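Local coordinates for protein beta-agarase B (Zobellia galactanivorans, PDB 4ATF) that hydrolyses the beta-1,4 linkages of agarose at random along the chain, with retention of anomeric configuration, and gives the tetramer as its main product, at residues Y213-G217 / V218-T222; S76-D80 / G81-M85; F188-G191 / T192-K196. The protein carries 1 engineered substitution. All blocks are in the same frame, centred on the assembly; numbering follows the deposited sequence.

How the contacts relate
Contacts 1 and 3 touch, their centres about 14 Å apart: Ile215 CD1 meets Phe188 CD2 at 3.6 Å, and Ile215 CG2 lies 3.9 Å from Trp194 CZ3. Contact 2, earlier in the chain, stands apart, its centre about 26 Å from that of contact 1 and about 23 Å from that of contact 3. All three are chain reversals that use a glycine, Gly217, Gly81 or Gly191, where a side chain would jam against the preceding carbonyl. None holds a catalytic residue, but the side chain of Tyr213 is about 7 Å from that of Glu138, the probable nucleophile, and that of Met85 about 9 Å from that of substrate-binding Glu262.

Contact 1: Y213-G217 / V218-T222; sequences YYIDG and VLVRT
Ile215 and Val218 are the ends of a type I' turn that closes the beta hairpin of strands 210-215 and 218-224. Ile215 N donates to Val218 O at 3.0 Å; the return bond, Val218 N to Ile215 O, is longer at 3.3 Å, and its donor sits 63° out of the carbonyl plane. Farther from the turn the ladder is interrupted by a classic beta bulge, in which Val220 and Arg221 both face Tyr213. Val220 N gives its hydrogen to Tyr213 O at 2.8 Å, and Tyr213 N reaches Arg221 O at 2.9 Å. With CG1 of Val220 turned anti to its carbonyl carbon (chi1 -61°), that methyl comes 4.1 Å from Ile215 CB. Tyr213 and Arg221 point the same way, ring beside aliphatic stem, CD1 of the tyrosine 4.2 Å from CG of the arginine; beyond the hairpin, Tyr213 OH bonds to Ser167 O and the guanidinium forms a salt bridge with Asp183. On the reverse face Leu219 CD2 makes a CH-pi contact over the Tyr214 ring, 4.2 Å from its centroid and 22° off the normal, while Tyr214 OH is held by Glu212.

Contact 2: S76-D80 / G81-M85; sequences SYVAD and GELKM. With NA (sodium ion), chain I.
Tyr77 carries its ring between its own backbone N and carbonyl carbon (chi1 62°), which leans it toward the partner strand, and Lys84 sets CG anti to its carbonyl carbon (chi1 -61°) before running on fully extended. The two side chains therefore overlap slantwise: Lys84 CB lies over one face of the Tyr77 ring, displaced toward the rim, in a CH-pi contact 3.9 Å from the centroid. Farther along, Lys84 CD touches Tyr77 OH at 3.5 Å and CE passes 3.6 Å from Ala79 O. The ammonium ends near Asp80, with NZ 4.2 Å from OD2, too far for a salt bridge though the opposite charges probably attract. Trp86 meets the Tyr77 ring with the two planes nearly perpendicular. Beneath this pair runs a type I' hairpin of the GH16 jelly-roll sandwich, joining strand 76-79 to strand 82-89. Tyr77 and Lys84 form a hydrogen-bonded pair, with Tyr77 N to Lys84 O and Lys84 N to Tyr77 O both at 2.9 Å. Ala79 and Glu82 form another at the turn, where Glu82 N approaches Ala79 O from 50° out of the carbonyl plane. On the face away from the tyrosine, the buried Val78 and Leu83 form a non-hydrogen-bonded pair, with Val78 CG1 4.3 Å from Leu83 CD1, and Leu83 goes on to Ile101 and Ile259. Gly81 occupies the turn with backbone angles that a side chain would not tolerate. Its carbonyl O binds a sodium ion at 2.2 Å, and water 1 is a further ligand, 2.4 Å from the metal. The ion is likely to polarise this peptide and so strengthen Glu82 N as a donor. Asn37 O, Glu39 OE2 and Asp297 OD1 also bind the sodium, linking the hairpin tip to strand 293-306 and to the chain near Asn37.

Contact 3: F188-G191 / T192-K196; sequences FEDG and TVWNK
Two hydrogen bonds from Thr192 converge on a single oxygen, Asp190 OD1. The backbone N of Thr192 donates at 3.0 Å with a nearly straight N-H (164°), meeting OD1 close to the line of its C-O bond; this is an Asx turn. Thr192 OG1 adds the shorter bond, 2.7 Å to OD1, arriving on the syn side of the carboxylate and 20° out of its plane. The aspartate can serve both because its CG lies between its own backbone N and carbonyl carbon (chi1 64°), beside the threonine side chain. Between the two residues, Gly191 sits at the corner, where a CB would press on the carbonyl O of Asp190. Water 2 spans the same bend, accepting from Asp190 N at 2.9 Å and lying 2.7 Å from Thr192 O, to which it probably donates.

The apolar contacts involve two rings that approach edge to edge, without stacking: Phe188 CE2 is 3.8 Å from Trp194 CZ2. Thr192 CG2 rests over one face of the indole, toward the rim, 3.7 Å above its plane. With an alanine at Thr192 both the hydroxyl and this methyl are gone, so that Asp190 would probably keep just the backbone bond of the two, its carboxylate freer to turn, and one indole face would lose the methyl that rests near its rim.

The bend ends in the 3-10 segment 194-196, in the connection from strand 187-188 to strand 199-207. There Trp194 NE1 bonds to Lys162 O, just past helix 158-161, and the indole meets His199 edge to face, while Phe188 and Trp194 both pack on Val164 of strand 164-172.

Contact 1: Y213-G217 / V218-T222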
loop_
_atom_site.group_PDB
_atom_site.type_symbol
_atom_site.label_atom_id
_atom_site.label_comp_id
_atom_site.label_asym_id
_atom_site.label_seq_id
_atom_site.Cartn_x
_atom_site.Cartn_y
_atom_site.Cartn_z
ATOM N N TYR A 213 -3.005 -11.421 6.812
ATOM C CA TYR A 213 -2.669 -10.026 7.156
ATOM C C TYR A 213 -2.416 -9.954 8.656
ATOM O O TYR A 213 -3.171 -10.568 9.447
ATOM C CB TYR A 213 -3.871 -9.080 6.788
ATOM C CG TYR A 213 -4.126 -9.011 5.297
ATOM C CD1 TYR A 213 -4.958 -9.965 4.655
ATOM C CD2 TYR A 213 -3.498 -8.045 4.524
ATOM C CE1 TYR A 213 -5.214 -9.920 3.275
ATOM C CE2 TYR A 213 -3.759 -7.956 3.100
ATOM C CZ TYR A 213 -4.604 -8.914 2.502
ATOM O OH TYR A 213 -4.881 -8.840 1.151
ATOM N N TYR A 214 -1.408 -9.168 9.055
ATOM C CA TYR A 214 -0.960 -9.044 10.441
ATOM C C TYR A 214 -0.840 -7.575 10.812
ATOM O O TYR A 214 -0.272 -6.758 10.045
ATOM C CB TYR A 214 0.439 -9.694 10.616
ATOM C CG TYR A 214 0.401 -11.189 10.418
ATOM C CD1 TYR A 214 0.488 -11.766 9.110
ATOM C CD2 TYR A 214 0.240 -12.059 11.526
ATOM C CE1 TYR A 214 0.437 -13.221 8.942
ATOM C CE2 TYR A 214 0.164 -13.453 11.369
ATOM C CZ TYR A 214 0.245 -14.015 10.101
ATOM O OH TYR A 214 0.160 -15.410 10.082
ATOM N N ILE A 215 -1.360 -7.203 11.974
ATOM C CA ILE A 215 -1.133 -5.830 12.482
ATOM C C ILE A 215 -0.587 -5.992 13.861
ATOM O O ILE A 215 -1.199 -6.708 14.716
ATOM C CB ILE A 215 -2.434 -4.962 12.514
ATOM C CG1 ILE A 215 -2.910 -4.760 11.049
ATOM C CG2 ILE A 215 -2.150 -3.609 13.132
ATOM C CD1 ILE A 215 -4.329 -4.139 10.888
ATOM N N ASP A 216 0.556 -5.345 14.083
ATOM C CA ASP A 216 1.222 -5.385 15.408
ATOM C C ASP A 216 1.429 -6.792 15.901
ATOM O O ASP A 216 1.244 -7.085 17.076
ATOM C CB ASP A 216 0.459 -4.495 16.415
ATOM C CG ASP A 216 0.640 -2.975 16.105
ATOM O OD1 ASP A 216 1.621 -2.627 15.383
ATOM O OD2 ASP A 216 -0.169 -2.129 16.608
ATOM N N GLY A 217 1.817 -7.687 14.992
ATOM C CA GLY A 217 2.276 -9.004 15.450
ATOM C C GLY A 217 1.160 -10.035 15.626
ATOM O O GLY A 217 1.434 -11.097 16.160
ATOM N N VAL A 218 -0.053 -9.723 15.131
ATOM C CA VAL A 218 -1.264 -10.517 15.331
ATOM C C VAL A 218 -1.969 -10.759 13.998
ATOM O O VAL A 218 -2.104 -9.867 13.178
ATOM C CB VAL A 218 -2.304 -9.736 16.254
ATOM C CG1 VAL A 218 -3.705 -10.461 16.308
ATOM C CG2 VAL A 218 -1.804 -9.614 17.551
ATOM N N LEU A 219 -2.401 -11.983 13.772
ATOM C CA LEU A 219 -3.119 -12.329 12.562
ATOM C C LEU A 219 -4.480 -11.691 12.601
ATOM O O LEU A 219 -5.275 -12.044 13.488
ATOM C CB LEU A 219 -3.412 -13.833 12.555
ATOM C CG LEU A 219 -3.548 -14.649 11.252
ATOM C CD1 LEU A 219 -4.647 -15.748 11.452
ATOM C CD2 LEU A 219 -3.633 -13.940 9.954
ATOM N N VAL A 220 -4.798 -10.788 11.690
ATOM C CA VAL A 220 -6.107 -10.113 11.801
ATOM C C VAL A 220 -7.121 -10.595 10.723
ATOM O O VAL A 220 -8.334 -10.419 10.904
ATOM C CB VAL A 220 -5.966 -8.573 11.777
ATOM C CG1 VAL A 220 -5.078 -8.051 13.027
ATOM C CG2 VAL A 220 -5.309 -8.126 10.501
ATOM N N ARG A 221 -6.631 -11.178 9.618
ATOM C CA ARG A 221 -7.490 -11.647 8.522
ATOM C C ARG A 221 -6.783 -12.684 7.679
ATOM O O ARG A 221 -5.577 -12.532 7.380
ATOM C CB ARG A 221 -7.893 -10.439 7.660
ATOM C CG ARG A 221 -8.667 -10.781 6.394
ATOM C CD ARG A 221 -9.286 -9.514 5.837
ATOM N NE ARG A 221 -9.853 -9.671 4.506
ATOM C CZ ARG A 221 -11.147 -9.919 4.235
ATOM N NH1 ARG A 221 -12.025 -10.241 5.190
ATOM N NH2 ARG A 221 -11.560 -9.904 2.978
ATOM N N THR A 222 -7.508 -13.740 7.273
ATOM C CA THR A 222 -6.965 -14.723 6.332
ATOM C C THR A 222 -7.847 -14.686 5.053
ATOM O O THR A 222 -9.077 -14.709 5.155
ATOM C CB THR A 222 -6.987 -16.153 6.929
ATOM O OG1 THR A 222 -6.123 -16.181 8.067
ATOM C CG2 THR A 222 -6.472 -17.236 5.870
#

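Contact 2: S76-D80 / G81-M85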
loop_
_atom_site.group_PDB
_atom_site.type_symbol
_atom_site.label_atom_id
_atom_site.label_comp_id
_atom_site.label_asym_id
_atom_site.label_seq_id
_atom_site.Cartn_x
_atom_site.Cartn_y
_atom_site.Cartn_z
ATOM N N SER A 76 9.413 12.684 -2.341
ATOM C CA SER A 76 9.879 11.684 -1.366
ATOM C C SER A 76 11.313 12.005 -0.934
ATOM O O SER A 76 12.100 12.620 -1.698
ATOM C CB SER A 76 9.783 10.250 -1.971
ATOM O OG SER A 76 10.554 10.230 -3.192
ATOM N N TYR A 77 11.644 11.610 0.302
ATOM C CA TYR A 77 13.029 11.754 0.798
ATOM C C TYR A 77 13.281 10.782 1.957
ATOM O O TYR A 77 12.350 10.105 2.417
ATOM C CB TYR A 77 13.329 13.197 1.228
ATOM C CG TYR A 77 12.478 13.713 2.373
ATOM C CD1 TYR A 77 11.135 14.050 2.158
ATOM C CD2 TYR A 77 13.038 13.973 3.635
ATOM C CE1 TYR A 77 10.313 14.627 3.231
ATOM C CE2 TYR A 77 12.238 14.543 4.728
ATOM C CZ TYR A 77 10.886 14.845 4.494
ATOM O OH TYR A 77 10.102 15.330 5.481
ATOM N N VAL A 78 14.523 10.697 2.408
ATOM C CA VAL A 78 14.784 9.958 3.647
ATOM C C VAL A 78 15.590 10.773 4.615
ATOM O O VAL A 78 16.613 11.351 4.238
ATOM C CB VAL A 78 15.088 8.441 3.489
ATOM C CG1 VAL A 78 15.050 7.900 2.080
ATOM C CG2 VAL A 78 15.975 7.806 4.476
ATOM N N ALA A 79 15.060 10.910 5.828
ATOM C CA ALA A 79 15.710 11.798 6.817
ATOM C C ALA A 79 15.357 11.358 8.251
ATOM O O ALA A 79 14.262 10.809 8.485
ATOM C CB ALA A 79 15.304 13.276 6.585
ATOM N N ASP A 80 16.295 11.559 9.183
ATOM C CA ASP A 80 16.004 11.377 10.600
ATOM C C ASP A 80 15.447 9.962 10.910
ATOM O O ASP A 80 14.600 9.831 11.782
ATOM C CB ASP A 80 15.024 12.471 11.043
ATOM C CG ASP A 80 15.612 13.879 10.845
ATOM O OD1 ASP A 80 16.855 14.072 10.856
ATOM O OD2 ASP A 80 14.823 14.794 10.651
ATOM N N GLY A 81 15.895 8.932 10.163
ATOM C CA GLY A 81 15.514 7.540 10.407
ATOM C C GLY A 81 14.276 7.006 9.696
ATOM O O GLY A 81 13.916 5.831 9.909
ATOM N N GLU A 82 13.618 7.831 8.860
ATOM C CA GLU A 82 12.404 7.393 8.172
ATOM C C GLU A 82 12.435 7.744 6.694
ATOM O O GLU A 82 12.936 8.782 6.327
ATOM C CB GLU A 82 11.145 8.110 8.748
ATOM C CG GLU A 82 10.935 7.937 10.197
ATOM C CD GLU A 82 9.854 8.829 10.737
ATOM O OE1 GLU A 82 8.879 9.233 10.042
ATOM O OE2 GLU A 82 9.981 9.109 11.900
ATOM N N LEU A 83 11.800 6.913 5.880
ATOM C CA LEU A 83 11.313 7.311 4.571
ATOM C C LEU A 83 10.134 8.246 4.822
ATOM O O LEU A 83 9.224 7.887 5.598
ATOM C CB LEU A 83 10.820 6.044 3.791
ATOM C CG LEU A 83 10.032 6.267 2.462
ATOM C CD1 LEU A 83 10.924 7.015 1.376
ATOM C CD2 LEU A 83 9.514 4.966 1.940
ATOM N N LYS A 84 10.160 9.425 4.190
ATOM C CA LYS A 84 9.069 10.381 4.258
ATOM C C LYS A 84 8.604 10.863 2.860
ATOM O O LYS A 84 9.372 10.872 1.927
ATOM C CB LYS A 84 9.470 11.556 5.132
ATOM C CG LYS A 84 9.802 11.133 6.601
ATOM C CD LYS A 84 10.229 12.376 7.321
ATOM C CE LYS A 84 10.888 12.053 8.665
ATOM N NZ LYS A 84 11.092 13.255 9.537
ATOM N N MET A 85 7.353 11.276 2.732
ATOM C CA MET A 85 6.735 11.586 1.463
ATOM C C MET A 85 5.694 12.645 1.870
ATOM O O MET A 85 4.942 12.410 2.835
ATOM C CB MET A 85 5.988 10.295 1.040
ATOM C CG MET A 85 6.203 9.859 -0.266
ATOM S SD MET A 85 5.434 8.231 -0.172
ATOM C CE MET A 85 6.995 7.372 0.069
HETATM NA NA NA I . 14.174 3.686 10.268
HETATM O O HOH W 1 15.391 2.615 12.033
#

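Contact 3: F188-G191 / T192-K196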
loop_
_atom_site.group_PDB
_atom_site.type_symbol
_atom_site.label_atom_id
_atom_site.label_comp_id
_atom_site.label_asym_id
_atom_site.label_seq_id
_atom_site.Cartn_x
_atom_site.Cartn_y
_atom_site.Cartn_z
ATOM N N PHE A 188 -10.301 -3.361 8.557
ATOM C CA PHE A 188 -10.057 -3.718 9.949
ATOM C C PHE A 188 -10.226 -2.495 10.864
ATOM O O PHE A 188 -9.737 -1.414 10.551
ATOM C CB PHE A 188 -8.602 -4.286 10.094
ATOM C CG PHE A 188 -8.225 -4.593 11.497
ATOM C CD1 PHE A 188 -8.571 -5.832 12.085
ATOM C CD2 PHE A 188 -7.563 -3.629 12.294
ATOM C CE1 PHE A 188 -8.271 -6.084 13.442
ATOM C CE2 PHE A 188 -7.267 -3.908 13.652
ATOM C CZ PHE A 188 -7.621 -5.148 14.224
ATOM N N GLU A 189 -10.840 -2.697 12.026
ATOM C CA GLU A 189 -11.069 -1.652 12.989
ATOM C C GLU A 189 -11.064 -2.284 14.387
ATOM O O GLU A 189 -11.751 -3.278 14.590
ATOM C CB GLU A 189 -12.469 -1.049 12.736
ATOM C CG GLU A 189 -12.797 0.088 13.712
ATOM C CD GLU A 189 -13.964 1.024 13.270
ATOM O OE1 GLU A 189 -14.467 0.881 12.139
ATOM O OE2 GLU A 189 -14.348 1.916 14.076
ATOM N N ASP A 190 -10.320 -1.731 15.355
ATOM C CA ASP A 190 -10.467 -2.231 16.725
ATOM C C ASP A 190 -10.549 -1.111 17.733
ATOM O O ASP A 190 -10.513 -1.362 18.932
ATOM C CB ASP A 190 -9.351 -3.230 17.118
ATOM C CG ASP A 190 -7.956 -2.594 17.144
ATOM O OD1 ASP A 190 -7.836 -1.332 16.913
ATOM O OD2 ASP A 190 -6.983 -3.374 17.409
ATOM N N GLY A 191 -10.676 0.127 17.265
ATOM C CA GLY A 191 -10.745 1.261 18.209
ATOM C C GLY A 191 -9.498 2.150 18.073
ATOM O O GLY A 191 -9.551 3.341 18.393
ATOM N N THR A 192 -8.392 1.586 17.604
ATOM C CA THR A 192 -7.165 2.370 17.323
ATOM C C THR A 192 -7.359 3.469 16.263
ATOM O O THR A 192 -7.962 3.197 15.202
ATOM C CB THR A 192 -6.065 1.420 16.795
ATOM O OG1 THR A 192 -5.918 0.385 17.757
ATOM C CG2 THR A 192 -4.728 2.136 16.643
ATOM N N VAL A 193 -6.837 4.669 16.546
ATOM C CA VAL A 193 -6.827 5.773 15.579
ATOM C C VAL A 193 -5.426 5.695 15.019
ATOM O O VAL A 193 -4.468 6.032 15.718
ATOM C CB VAL A 193 -7.076 7.202 16.234
ATOM C CG1 VAL A 193 -6.942 8.277 15.163
ATOM C CG2 VAL A 193 -8.513 7.328 16.850
ATOM N N TRP A 194 -5.323 5.253 13.769
ATOM C CA TRP A 194 -4.072 4.828 13.139
ATOM C C TRP A 194 -3.056 5.983 13.062
ATOM O O TRP A 194 -1.841 5.722 13.193
ATOM C CB TRP A 194 -4.326 4.168 11.751
ATOM C CG TRP A 194 -5.200 2.949 12.000
ATOM C CD1 TRP A 194 -6.519 2.858 11.746
ATOM C CD2 TRP A 194 -4.824 1.726 12.670
ATOM N NE1 TRP A 194 -7.010 1.656 12.197
ATOM C CE2 TRP A 194 -6.001 0.941 12.784
ATOM C CE3 TRP A 194 -3.617 1.236 13.205
ATOM C CZ2 TRP A 194 -6.024 -0.325 13.383
ATOM C CZ3 TRP A 194 -3.618 -0.031 13.804
ATOM C CH2 TRP A 194 -4.823 -0.816 13.871
ATOM N N ASN A 195 -3.561 7.226 12.898
ATOM C CA ASN A 195 -2.647 8.368 12.678
ATOM C C ASN A 195 -1.803 8.765 13.955
ATOM O O ASN A 195 -0.856 9.577 13.869
ATOM C CB ASN A 195 -3.368 9.574 12.064
ATOM C CG ASN A 195 -4.296 10.279 13.050
ATOM O OD1 ASN A 195 -5.415 10.703 12.687
ATOM N ND2 ASN A 195 -3.841 10.452 14.268
ATOM N N LYS A 196 -2.099 8.156 15.110
ATOM C CA LYS A 196 -1.471 8.609 16.349
ATOM C C LYS A 196 -0.086 7.998 16.557
ATOM O O LYS A 196 0.705 8.593 17.275
ATOM C CB LYS A 196 -2.360 8.316 17.566
ATOM C CG LYS A 196 -3.678 9.124 17.575
ATOM C CD LYS A 196 -4.396 8.986 18.891
ATOM C CE LYS A 196 -5.186 10.286 19.190
ATOM N NZ LYS A 196 -6.460 10.248 18.593
HETATM O O HOH W 2 -9.345 0.933 14.753
#